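Local coordinates for protein bacteriocin (Streptococcus pyogenes, PDB 2FU2) that is probably an immunity protein that protects its Streptococcus pyogenes producer against its own bacteriocin, at residues 14-20 and 66-72; 6-11 and 72-76. One frame throughout, in Å; residues are numbered along the deposited sequence.

Both interactions hold the first long helix, 4-15, against the last, 67-78, in a small all-helical chain whose four long helices form an antiparallel bundle. Their centres lie about 10 Å apart. Interaction 1 sits at one end of the pair, where helix 4-15 gives way to the short helix 18-21 and helix 67-78 begins; interaction 2 lies further along, between the bodies of the two helices. Leu-72 belongs to both. Along the chain the order is 6-11, 14-20, 66-72, 72-76, so the segments of interaction 1 fall between those of interaction 2. Together they bring the two ends of the modelled chain side by side, with helices 24-40 and 44-60 completing the bundle.

Interaction 1: 14-20 and 66-72; sequences VYSEQVI and PKSIFDL
At the end of the bundle where helix 67-78 starts, the last part of helix 4-15 and the turn after it pack on the first turns of the new helix, Val-14 from the helix and Glu-17 from the turn both meeting Ser-68. Val-14 CG2 lies 3.3 Å from Ser-68 O, a carbonyl already engaged by Leu-72 N in the helix, and also packs against Leu-72 CD2 at 3.6 Å. With CG1 of Val-14 anti to the backbone N (chi1 168°), that methyl touches Ile-69 CD1, the two side chains crossing at about a right angle. Deeper in, Ile-20 and Ile-69 meet tip to tip through their CD1 methyls, 3.9 Å apart. Tyr-57 of helix 44-60 touches both isoleucines and Val-19 as well.

The polar half belongs to Glu-17. A bend in its chain (chi2 -73°) folds the carboxylate back against helix 67-78. Ser-68 OG donates to Glu-17 OE2 over 3.1 Å, coming from above the carboxylate plane, 39° out of it. A water gives a second hydrogen bond to Glu-17 OE2 at 2.8 Å and itself accepts one from Ser-68 N at 3.0 Å. The same glutamate slides past Pro-66, its OE1 lying 3.7 Å from Pro-66 CB, while Val-19 CG2 reaches Pro-66 CG at 3.8 Å.

Glu-17 thus binds the first turn of helix 67-78 twice, directly and through water. A carboxylate near the N-terminus of this helix, tied to the Ser-68 amide through water, is probably steadied by the helix dipole, and here it borders an apolar seam.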
ATOM      1  N   VAL A  14       5.736  -2.253  -2.849  1.00 31.54           N
ATOM      2  CA  VAL A  14       4.539  -2.435  -3.690  1.00 31.65           C
ATOM      3  C   VAL A  14       4.545  -1.540  -4.967  1.00 32.99           C
ATOM      4  O   VAL A  14       4.372  -2.030  -6.119  1.00 34.08           O
ATOM      5  CB  VAL A  14       3.241  -2.181  -2.874  1.00 30.90           C
ATOM      6  CG1 VAL A  14       2.056  -2.073  -3.787  1.00 28.99           C
ATOM      7  CG2 VAL A  14       3.050  -3.296  -1.824  1.00 26.34           C
ATOM      8  N   TYR A  15       4.763  -0.251  -4.766  1.00 31.80           N
ATOM      9  CA  TYR A  15       4.894   0.692  -5.891  1.00 32.26           C
ATOM     10  C   TYR A  15       5.859   0.198  -6.989  1.00 32.94           C
ATOM     11  O   TYR A  15       5.522   0.241  -8.133  1.00 32.33           O
ATOM     12  CB  TYR A  15       5.305   2.074  -5.352  1.00 31.46           C
ATOM     13  CG  TYR A  15       5.580   3.117  -6.401  1.00 31.16           C
ATOM     14  CD1 TYR A  15       4.556   3.898  -6.906  1.00 28.73           C
ATOM     15  CD2 TYR A  15       6.890   3.371  -6.815  1.00 30.38           C
ATOM     16  CE1 TYR A  15       4.790   4.811  -7.874  1.00 30.81           C
ATOM     17  CE2 TYR A  15       7.165   4.334  -7.771  1.00 31.63           C
ATOM     18  CZ  TYR A  15       6.104   5.057  -8.306  1.00 31.61           C
ATOM     19  OH  TYR A  15       6.356   6.008  -9.267  1.00 31.74           O
ATOM     20  N   SER A  16       7.058  -0.270  -6.616  1.00 33.23           N
ATOM     21  CA  SER A  16       8.030  -0.727  -7.598  1.00 34.95           C
ATOM     22  C   SER A  16       7.590  -1.973  -8.391  1.00 35.15           C
ATOM     23  O   SER A  16       8.306  -2.338  -9.311  1.00 34.71           O
ATOM     24  CB  SER A  16       9.410  -1.007  -6.939  1.00 34.47           C
ATOM     25  OG  SER A  16       9.312  -2.150  -6.052  1.00 40.95           O
ATOM     26  N   GLU A  17       6.455  -2.622  -8.037  1.00 35.39           N
ATOM     27  CA  GLU A  17       6.062  -3.883  -8.647  1.00 36.23           C
ATOM     28  C   GLU A  17       5.593  -3.638 -10.075  1.00 36.95           C
ATOM     29  O   GLU A  17       4.720  -2.786 -10.295  1.00 37.78           O
ATOM     30  CB  GLU A  17       4.907  -4.538  -7.866  1.00 36.29           C
ATOM     31  CG  GLU A  17       5.312  -5.182  -6.553  1.00 37.48           C
ATOM     32  CD  GLU A  17       6.100  -6.484  -6.740  1.00 41.39           C
ATOM     33  OE1 GLU A  17       6.063  -7.136  -7.816  1.00 41.45           O
ATOM     34  OE2 GLU A  17       6.751  -6.886  -5.779  1.00 42.47           O
ATOM     35  N   GLN A  18       6.116  -4.420 -11.027  1.00 38.09           N
ATOM     36  CA  GLN A  18       5.732  -4.304 -12.463  1.00 39.15           C
ATOM     37  C   GLN A  18       4.218  -4.314 -12.664  1.00 37.54           C
ATOM     38  O   GLN A  18       3.709  -3.494 -13.424  1.00 37.72           O
ATOM     39  CB  GLN A  18       6.450  -5.333 -13.376  1.00 39.12           C
ATOM     40  CG  GLN A  18       7.860  -4.858 -13.925  1.00 42.26           C
ATOM     41  CD  GLN A  18       8.775  -6.008 -14.471  1.00 43.87           C
ATOM     42  OE1 GLN A  18       8.659  -6.450 -15.647  1.00 50.10           O
ATOM     43  NE2 GLN A  18       9.702  -6.478 -13.621  1.00 48.09           N
ATOM     44  N   VAL A  19       3.494  -5.191 -11.947  1.00 36.85           N
ATOM     45  CA  VAL A  19       2.022  -5.237 -12.050  1.00 35.64           C
ATOM     46  C   VAL A  19       1.329  -3.984 -11.487  1.00 34.99           C
ATOM     47  O   VAL A  19       0.257  -3.600 -11.976  1.00 35.99           O
ATOM     48  CB  VAL A  19       1.376  -6.558 -11.483  1.00 35.78           C
ATOM     49  CG1 VAL A  19       1.934  -7.813 -12.174  1.00 35.94           C
ATOM     50  CG2 VAL A  19       1.541  -6.681  -9.983  1.00 35.97           C
ATOM     51  N   ILE A  20       1.919  -3.327 -10.497  1.00 34.18           N
ATOM     52  CA  ILE A  20       1.398  -2.039 -10.036  1.00 33.32           C
ATOM     53  C   ILE A  20       1.805  -0.937 -10.996  1.00 33.74           C
ATOM     54  O   ILE A  20       0.975  -0.063 -11.303  1.00 34.17           O
ATOM     55  CB  ILE A  20       1.903  -1.669  -8.647  1.00 33.91           C
ATOM     56  CG1 ILE A  20       1.398  -2.688  -7.631  1.00 35.50           C
ATOM     57  CG2 ILE A  20       1.528  -0.219  -8.270  1.00 30.21           C
ATOM     58  CD1 ILE A  20      -0.040  -2.452  -7.231  1.00 37.04           C
ATOM     59  N   PRO A  66       1.489 -10.128  -5.711  1.00 33.26           N
ATOM     60  CA  PRO A  66       2.867 -10.382  -5.276  1.00 32.13           C
ATOM     61  C   PRO A  66       2.980 -10.348  -3.734  1.00 32.25           C
ATOM     62  O   PRO A  66       2.125  -9.714  -3.067  1.00 31.87           O
ATOM     63  CB  PRO A  66       3.626  -9.225  -5.903  1.00 32.14           C
ATOM     64  CG  PRO A  66       2.757  -8.757  -7.029  1.00 31.99           C
ATOM     65  CD  PRO A  66       1.379  -8.940  -6.579  1.00 32.11           C
ATOM     66  N   LYS A  67       4.011 -10.998  -3.179  1.00 31.23           N
ATOM     67  CA  LYS A  67       4.207 -11.067  -1.739  1.00 31.57           C
ATOM     68  C   LYS A  67       4.132  -9.683  -1.094  1.00 31.14           C
ATOM     69  O   LYS A  67       3.534  -9.526  -0.021  1.00 29.84           O
ATOM     70  CB  LYS A  67       5.541 -11.769  -1.375  1.00 31.91           C
ATOM     71  CG  LYS A  67       5.873 -11.905   0.174  1.00 33.04           C
ATOM     72  CD  LYS A  67       6.825 -13.083   0.622  1.00 33.71           C
ATOM     73  CE  LYS A  67       8.216 -13.165  -0.152  1.00 39.56           C
ATOM     74  NZ  LYS A  67       9.362 -14.170   0.278  1.00 36.51           N
ATOM     75  N   SER A  68       4.733  -8.684  -1.759  1.00 30.85           N
ATOM     76  CA  SER A  68       4.834  -7.344  -1.171  1.00 31.09           C
ATOM     77  C   SER A  68       3.471  -6.751  -0.832  1.00 29.98           C
ATOM     78  O   SER A  68       3.315  -6.008   0.123  1.00 30.10           O
ATOM     79  CB  SER A  68       5.608  -6.404  -2.097  1.00 31.05           C
ATOM     80  OG  SER A  68       4.974  -6.270  -3.353  1.00 33.34           O
ATOM     81  N   ILE A  69       2.477  -7.113  -1.605  1.00 30.96           N
ATOM     82  CA  ILE A  69       1.097  -6.626  -1.421  1.00 31.86           C
ATOM     83  C   ILE A  69       0.543  -7.222  -0.149  1.00 31.63           C
ATOM     84  O   ILE A  69      -0.009  -6.525   0.709  1.00 31.07           O
ATOM     85  CB  ILE A  69       0.267  -6.964  -2.651  1.00 32.65           C
ATOM     86  CG1 ILE A  69       0.861  -6.204  -3.861  1.00 34.81           C
ATOM     87  CG2 ILE A  69      -1.252  -6.689  -2.426  1.00 33.52           C
ATOM     88  CD1 ILE A  69      -0.088  -5.282  -4.613  1.00 38.57           C
ATOM     89  N   PHE A  70       0.759  -8.508   0.009  1.00 31.58           N
ATOM     90  CA  PHE A  70       0.364  -9.158   1.246  1.00 32.18           C
ATOM     91  C   PHE A  70       1.156  -8.692   2.449  1.00 32.53           C
ATOM     92  O   PHE A  70       0.590  -8.589   3.555  1.00 32.60           O
ATOM     93  CB  PHE A  70       0.445 -10.662   1.102  1.00 32.82           C
ATOM     94  CG  PHE A  70      -0.670 -11.254   0.245  1.00 34.33           C
ATOM     95  CD1 PHE A  70      -2.006 -11.241   0.688  1.00 35.11           C
ATOM     96  CD2 PHE A  70      -0.381 -11.817  -1.014  1.00 32.83           C
ATOM     97  CE1 PHE A  70      -3.051 -11.811  -0.129  1.00 38.49           C
ATOM     98  CE2 PHE A  70      -1.384 -12.398  -1.809  1.00 31.59           C
ATOM     99  CZ  PHE A  70      -2.715 -12.393  -1.383  1.00 33.49           C
ATOM    100  N   ASP A  71       2.460  -8.449   2.253  1.00 31.41           N
ATOM    101  CA  ASP A  71       3.287  -7.882   3.278  1.00 31.64           C
ATOM    102  C   ASP A  71       2.784  -6.511   3.804  1.00 31.39           C
ATOM    103  O   ASP A  71       2.506  -6.359   4.994  1.00 31.92           O
ATOM    104  CB  ASP A  71       4.715  -7.726   2.758  1.00 32.97           C
ATOM    105  CG  ASP A  71       5.473  -9.040   2.678  1.00 36.12           C
ATOM    106  OD1 ASP A  71       4.986 -10.113   3.117  1.00 41.36           O
ATOM    107  OD2 ASP A  71       6.590  -8.980   2.131  1.00 40.06           O
ATOM    108  N   LEU A  72       2.697  -5.519   2.913  1.00 29.92           N
ATOM    109  CA  LEU A  72       1.993  -4.277   3.168  1.00 29.53           C
ATOM    110  C   LEU A  72       0.622  -4.473   3.796  1.00 29.30           C
ATOM    111  O   LEU A  72       0.286  -3.863   4.820  1.00 30.68           O
ATOM    112  CB  LEU A  72       1.815  -3.469   1.860  1.00 29.15           C
ATOM    113  CG  LEU A  72       1.084  -2.144   1.985  1.00 27.50           C
ATOM    114  CD1 LEU A  72       1.682  -1.226   3.119  1.00 31.87           C
ATOM    115  CD2 LEU A  72       1.154  -1.420   0.640  1.00 28.02           C
TER
HETATM  116  O   HOH W   1       6.477  -9.123  -4.111  1.00 36.91           O

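Interaction 2: 6-11 and 72-76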
ATOM      1  N   GLU A   6       8.640   1.600   8.171  1.00 31.89           N
ATOM      2  CA  GLU A   6       8.465   0.243   7.682  1.00 33.15           C
ATOM      3  C   GLU A   6       7.269   0.258   6.735  1.00 32.40           C
ATOM      4  O   GLU A   6       7.298  -0.391   5.684  1.00 32.83           O
ATOM      5  CB  GLU A   6       8.244  -0.763   8.834  1.00 32.25           C
ATOM      6  CG  GLU A   6       9.436  -0.890   9.718  1.00 34.75           C
ATOM      7  CD  GLU A   6       9.221  -1.679  11.044  1.00 34.91           C
ATOM      8  OE1 GLU A   6       8.259  -1.389  11.801  1.00 36.20           O
ATOM      9  OE2 GLU A   6      10.067  -2.562  11.341  1.00 36.26           O
ATOM     10  N   ILE A   7       6.221   0.997   7.100  1.00 31.01           N
ATOM     11  CA  ILE A   7       5.043   1.088   6.226  1.00 30.52           C
ATOM     12  C   ILE A   7       5.382   1.862   4.923  1.00 30.86           C
ATOM     13  O   ILE A   7       4.976   1.448   3.807  1.00 30.45           O
ATOM     14  CB  ILE A   7       3.833   1.682   6.982  1.00 30.86           C
ATOM     15  CG1 ILE A   7       3.562   0.829   8.250  1.00 28.77           C
ATOM     16  CG2 ILE A   7       2.559   1.901   6.009  1.00 29.29           C
ATOM     17  CD1 ILE A   7       2.380   1.225   9.003  1.00 26.71           C
ATOM     18  N   LEU A   8       6.155   2.933   5.063  1.00 29.53           N
ATOM     19  CA  LEU A   8       6.562   3.721   3.908  1.00 30.42           C
ATOM     20  C   LEU A   8       7.402   2.853   2.973  1.00 30.67           C
ATOM     21  O   LEU A   8       7.133   2.809   1.753  1.00 30.46           O
ATOM     22  CB  LEU A   8       7.317   4.966   4.328  1.00 29.58           C
ATOM     23  CG  LEU A   8       7.770   5.946   3.218  1.00 33.32           C
ATOM     24  CD1 LEU A   8       6.661   6.507   2.288  1.00 29.74           C
ATOM     25  CD2 LEU A   8       8.515   7.152   3.867  1.00 32.50           C
ATOM     26  N   ASP A   9       8.363   2.102   3.539  1.00 29.74           N
ATOM     27  CA  ASP A   9       9.136   1.202   2.717  1.00 30.28           C
ATOM     28  C   ASP A   9       8.305   0.093   2.015  1.00 31.44           C
ATOM     29  O   ASP A   9       8.466  -0.131   0.775  1.00 32.46           O
ATOM     30  CB  ASP A   9      10.288   0.593   3.510  1.00 30.14           C
ATOM     31  CG  ASP A   9      11.386   1.606   3.824  1.00 29.09           C
ATOM     32  OD1 ASP A   9      11.353   2.715   3.258  1.00 27.71           O
ATOM     33  OD2 ASP A   9      12.266   1.283   4.655  1.00 25.74           O
ATOM     34  N   ALA A  10       7.420  -0.579   2.794  1.00 31.15           N
ATOM     35  CA  ALA A  10       6.432  -1.490   2.250  1.00 31.02           C
ATOM     36  C   ALA A  10       5.589  -0.909   1.115  1.00 30.56           C
ATOM     37  O   ALA A  10       5.397  -1.591   0.093  1.00 31.53           O
ATOM     38  CB  ALA A  10       5.527  -2.074   3.365  1.00 31.48           C
ATOM     39  N   LEU A  11       5.078   0.308   1.261  1.00 29.30           N
ATOM     40  CA  LEU A  11       4.461   1.023   0.089  1.00 28.21           C
ATOM     41  C   LEU A  11       5.378   1.130  -1.095  1.00 28.96           C
ATOM     42  O   LEU A  11       4.900   0.964  -2.241  1.00 28.57           O
ATOM     43  CB  LEU A  11       4.055   2.443   0.425  1.00 25.99           C
ATOM     44  CG  LEU A  11       2.837   2.369   1.309  1.00 26.36           C
ATOM     45  CD1 LEU A  11       2.718   3.529   2.236  1.00 28.23           C
ATOM     46  CD2 LEU A  11       1.552   2.239   0.420  1.00 23.50           C
ATOM     47  N   LEU A  72       2.697  -5.519   2.913  1.00 29.92           N
ATOM     48  CA  LEU A  72       1.993  -4.277   3.168  1.00 29.53           C
ATOM     49  C   LEU A  72       0.622  -4.473   3.796  1.00 29.30           C
ATOM     50  O   LEU A  72       0.286  -3.863   4.820  1.00 30.68           O
ATOM     51  CB  LEU A  72       1.815  -3.469   1.860  1.00 29.15           C
ATOM     52  CG  LEU A  72       1.084  -2.144   1.985  1.00 27.50           C
ATOM     53  CD1 LEU A  72       1.682  -1.226   3.119  1.00 31.87           C
ATOM     54  CD2 LEU A  72       1.154  -1.420   0.640  1.00 28.02           C
ATOM     55  N   SER A  73      -0.197  -5.271   3.188  1.00 27.95           N
ATOM     56  CA  SER A  73      -1.541  -5.501   3.791  1.00 28.82           C
ATOM     57  C   SER A  73      -1.445  -5.868   5.278  1.00 29.07           C
ATOM     58  O   SER A  73      -2.168  -5.330   6.088  1.00 27.24           O
ATOM     59  CB  SER A  73      -2.256  -6.639   3.089  1.00 27.53           C
ATOM     60  OG  SER A  73      -3.531  -6.837   3.658  1.00 32.10           O
ATOM     61  N   ARG A  74      -0.510  -6.785   5.608  1.00 29.43           N
ATOM     62  CA  ARG A  74      -0.314  -7.269   6.924  1.00 29.54           C
ATOM     63  C   ARG A  74       0.051  -6.141   7.904  1.00 30.44           C
ATOM     64  O   ARG A  74      -0.505  -6.027   9.014  1.00 29.70           O
ATOM     65  CB  ARG A  74       0.785  -8.333   6.889  1.00 30.35           C
ATOM     66  CG  ARG A  74       1.144  -8.794   8.254  1.00 29.51           C
ATOM     67  CD  ARG A  74       2.565  -9.170   8.402  1.00 27.46           C
ATOM     68  NE  ARG A  74       2.737  -9.640   9.766  1.00 26.55           N
ATOM     69  CZ  ARG A  74       3.751 -10.395  10.156  1.00 28.77           C
ATOM     70  NH1 ARG A  74       4.672 -10.753   9.267  1.00 27.84           N
ATOM     71  NH2 ARG A  74       3.833 -10.798  11.413  1.00 26.33           N
ATOM     72  N   LEU A  75       1.004  -5.324   7.480  1.00 29.94           N
ATOM     73  CA  LEU A  75       1.461  -4.222   8.261  1.00 30.81           C
ATOM     74  C   LEU A  75       0.380  -3.195   8.614  1.00 31.87           C
ATOM     75  O   LEU A  75       0.344  -2.733   9.757  1.00 32.62           O
ATOM     76  CB  LEU A  75       2.652  -3.524   7.562  1.00 31.10           C
ATOM     77  CG  LEU A  75       3.939  -4.343   7.416  1.00 32.12           C
ATOM     78  CD1 LEU A  75       5.084  -3.467   6.925  1.00 30.38           C
ATOM     79  CD2 LEU A  75       4.339  -4.960   8.748  1.00 35.57           C
ATOM     80  N   VAL A  76      -0.429  -2.767   7.645  1.00 32.19           N
ATOM     81  CA  VAL A  76      -1.449  -1.762   7.931  1.00 33.29           C
ATOM     82  C   VAL A  76      -2.616  -2.401   8.642  1.00 34.46           C
ATOM     83  O   VAL A  76      -3.306  -1.700   9.411  1.00 35.47           O
ATOM     84  CB  VAL A  76      -1.973  -0.937   6.678  1.00 32.17           C
ATOM     85  CG1 VAL A  76      -0.870  -0.181   6.092  1.00 32.63           C
ATOM     86  CG2 VAL A  76      -2.500  -1.846   5.655  1.00 34.10           C
TER
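Ala-10, Leu-72 and Leu-75 meet with no ring or side-chain amide between them; the flat groups that take part are two peptide groups of helix 4-15. Leu-75 CD1 lies over one face of the Glu-6 peptide group, above its oxygen, 4.0 Å from Glu-6 O. Leu-72 CD1 instead comes to Ile-7 O near the edge of its peptide group, close to the peptide plane, at 4.3 Å. Both oxygens already accept helical hydrogen bonds, Glu-6 O from Ala-10 N and Ile-7 O from Leu-11 N. The Glu-6 carboxylate turns to its own helix end, where OE1 is bonded to Ser-3 N.

Everything else across the contact is aliphatic. Ala-10, its side chain a single methyl, brings the backbones together: its CA is 5.3 Å from Leu-72 CA, closer than the pair Ile-7 and Leu-75. Ala-10 CB touches two leucine methyls that come to it at about a right angle to each other, Leu-75 CD1 at 3.8 Å and Leu-72 CD1 at 3.9 Å. Toward the bundle interior, Leu-72 turns its other methyl, CD2, to Leu-11 CD2 at 3.7 Å, the two side chains crossing obliquely. One turn further along, chi1 of -56° places CG2 of Ile-7 anti to the main-chain nitrogen, and that methyl reaches Val-76 CG1 at 4.0 Å.

The inner side of this seam is closed by the other long helices: Leu-37 of helix 24-40 touches Ile-7 and Leu-11, while Ile-54 and Ile-50 of helix 44-60 touch Leu-72 and Val-76 respectively. With short-segment axes 9.7 Å apart and crossing at -154°, this is the packing of neighbouring antiparallel helices, first against last, in a four-helix bundle such as that of the enterocin A immunity family.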